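Side-chain contact in FG41 Malonate Semialdehyde Decarboxylase (PDB 4LHP), which belongs to the tautomerase superfamily, the MIF clan of small alpha/beta proteins, and assembles from three chains: residues A32-A35 / R36-F39. Residues are numbered along the deposited sequence; the frame is centred on the assembly and turned at random.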
ATOM      1  N   ALA A  32      -3.950  -8.547  20.699  1.00 24.66           N
ATOM      2  CA  ALA A  32      -3.015  -8.764  21.797  1.00 28.42           C
ATOM      3  C   ALA A  32      -1.570  -8.634  21.325  1.00 26.40           C
ATOM      4  O   ALA A  32      -0.702  -9.391  21.755  1.00 24.39           O
ATOM      5  CB  ALA A  32      -3.241 -10.129  22.430  1.00 25.22           C
ATOM      6  N   ILE A  33      -1.319  -7.679  20.436  1.00 25.02           N
ATOM      7  CA  ILE A  33       0.045  -7.363  20.028  1.00 25.54           C
ATOM      8  C   ILE A  33       0.695  -6.514  21.108  1.00 23.19           C
ATOM      9  O   ILE A  33      -0.004  -5.878  21.900  1.00 23.17           O
ATOM     10  CB  ILE A  33       0.099  -6.600  18.682  1.00 28.41           C
ATOM     11  CG1 ILE A  33      -0.745  -5.321  18.744  1.00 24.22           C
ATOM     12  CG2 ILE A  33      -0.356  -7.501  17.540  1.00 25.46           C
ATOM     13  CD1 ILE A  33      -0.624  -4.447  17.513  1.00 24.03           C
ATOM     14  N   PRO A  34       2.035  -6.510  21.161  1.00 25.59           N
ATOM     15  CA  PRO A  34       2.713  -5.635  22.121  1.00 20.13           C
ATOM     16  C   PRO A  34       2.137  -4.226  22.074  1.00 22.48           C
ATOM     17  O   PRO A  34       1.694  -3.778  21.016  1.00 22.81           O
ATOM     18  CB  PRO A  34       4.161  -5.648  21.637  1.00 26.39           C
ATOM     19  CG  PRO A  34       4.322  -6.991  21.006  1.00 25.73           C
ATOM     20  CD  PRO A  34       2.987  -7.334  20.394  1.00 20.72           C
ATOM     21  N   ALA A  35       2.138  -3.540  23.212  1.00 22.83           N
ATOM     22  CA  ALA A  35       1.524  -2.224  23.307  1.00 21.71           C
ATOM     23  C   ALA A  35       2.257  -1.224  22.427  1.00 20.70           C
ATOM     24  O   ALA A  35       1.657  -0.280  21.918  1.00 21.46           O
ATOM     25  CB  ALA A  35       1.512  -1.752  24.751  1.00 32.52           C
ATOM     26  N   ARG A  36       3.556  -1.441  22.242  1.00 19.03           N
ATOM     27  CA  ARG A  36       4.373  -0.540  21.440  1.00 19.18           C
ATOM     28  C   ARG A  36       4.593  -1.067  20.028  1.00 22.75           C
ATOM     29  O   ARG A  36       5.458  -0.575  19.306  1.00 17.44           O
ATOM     30  CB  ARG A  36       5.716  -0.299  22.124  1.00 22.91           C
ATOM     31  CG  ARG A  36       5.583   0.358  23.485  1.00 28.68           C
ATOM     32  CD  ARG A  36       6.934   0.737  24.062  1.00 28.92           C
ATOM     33  NE  ARG A  36       7.616   1.735  23.244  1.00 18.40           N
ATOM     34  CZ  ARG A  36       7.235   3.005  23.132  1.00 31.98           C
ATOM     35  NH1 ARG A  36       6.166   3.449  23.782  1.00 29.25           N
ATOM     36  NH2 ARG A  36       7.921   3.837  22.362  1.00 23.38           N
ATOM     37  N   ASP A  37       3.812  -2.067  19.632  1.00 17.88           N
ATOM     38  CA  ASP A  37       3.842  -2.551  18.260  1.00 17.57           C
ATOM     39  C   ASP A  37       2.984  -1.621  17.411  1.00 20.58           C
ATOM     40  O   ASP A  37       1.984  -2.039  16.824  1.00 13.75           O
ATOM     41  CB  ASP A  37       3.324  -3.988  18.177  1.00 20.92           C
ATOM     42  CG  ASP A  37       3.573  -4.623  16.821  1.00 27.01           C
ATOM     43  OD1 ASP A  37       4.208  -3.971  15.969  1.00 22.79           O
ATOM     44  OD2 ASP A  37       3.144  -5.778  16.609  1.00 27.70           O
ATOM     45  N   ARG A  38       3.382  -0.352  17.365  1.00 20.81           N
ATOM     46  CA  ARG A  38       2.612   0.673  16.675  1.00 18.09           C
ATOM     47  C   ARG A  38       3.360   1.179  15.453  1.00 16.24           C
ATOM     48  O   ARG A  38       4.434   1.770  15.563  1.00 18.88           O
ATOM     49  CB  ARG A  38       2.308   1.847  17.606  1.00 18.75           C
ATOM     50  CG  ARG A  38       1.423   2.896  16.959  1.00 20.33           C
ATOM     51  CD  ARG A  38       0.987   3.976  17.932  1.00 20.97           C
ATOM     52  NE  ARG A  38      -0.103   4.767  17.367  1.00 21.35           N
ATOM     53  CZ  ARG A  38      -0.771   5.712  18.018  1.00 22.88           C
ATOM     54  NH1 ARG A  38      -0.471   6.008  19.275  1.00 24.83           N
ATOM     55  NH2 ARG A  38      -1.747   6.365  17.405  1.00 27.01           N
ATOM     56  N   PHE A  39       2.778   0.949  14.286  1.00 14.46           N
ATOM     57  CA  PHE A  39       3.391   1.356  13.036  1.00 18.00           C
ATOM     58  C   PHE A  39       2.309   1.819  12.082  1.00 13.86           C
ATOM     59  O   PHE A  39       1.537   1.018  11.557  1.00 16.97           O
ATOM     60  CB  PHE A  39       4.210   0.206  12.464  1.00 11.32           C
ATOM     61  CG  PHE A  39       5.296  -0.247  13.385  1.00 12.83           C
ATOM     62  CD1 PHE A  39       5.109  -1.326  14.231  1.00 15.94           C
ATOM     63  CD2 PHE A  39       6.494   0.440  13.443  1.00 16.52           C
ATOM     64  CE1 PHE A  39       6.108  -1.724  15.096  1.00 20.80           C
ATOM     65  CE2 PHE A  39       7.491   0.049  14.303  1.00 16.76           C
ATOM     66  CZ  PHE A  39       7.300  -1.033  15.132  1.00 17.12           C
TER
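The backbone folds as a type I beta turn from P34 to D37, closed where D37 N donates to P34 O at 3.1 Å with an N-H...O angle of 158°. At the acceptor the approach is less regular: the donor stands well above the carbonyl plane, with a C=O...N angle of 110°. This turn lies in the loop joining helix 13-31 to strand 39-45 of the tautomerase fold, and D37 itself is the centre of an inverse gamma turn, consistent with a weak bond from R38 N to R36 O.

Closing the turn sets D37 beside P34, their side chains pointing the same way: P34 CB meets D37 CB at 3.9 Å, and P34 CD is 4.0 Å from that same methylene. I33 instead crosses D37 at about a right angle. Its CG1 lies between backbone N and carbonyl carbon (chi1 56°), which carries CD1 to 3.6 Å from D37 O, while CB faces D37 OD2 at 3.8 Å. The evidence is therefore for van der Waals packing by I33 and P34, with the polar contact left to the backbone.

The carboxylate of the buried D37 turns its OD2 toward I33; a phosphate ion, probably from the crystallisation liquor, lies close to OD2, and the side chain also touches P1 and F116. A35 and R36, at the turn's corner, direct their CB atoms away from this packing; R36 NE forms a salt bridge with D54 of the second subunit, and P34 packs on A55 of that chain. A35 O accepts a hydrogen bond from H24 NE2 on helix 13-31. The ring of F39, two residues after the turn, has D37 OD1 at its edge, in its plane.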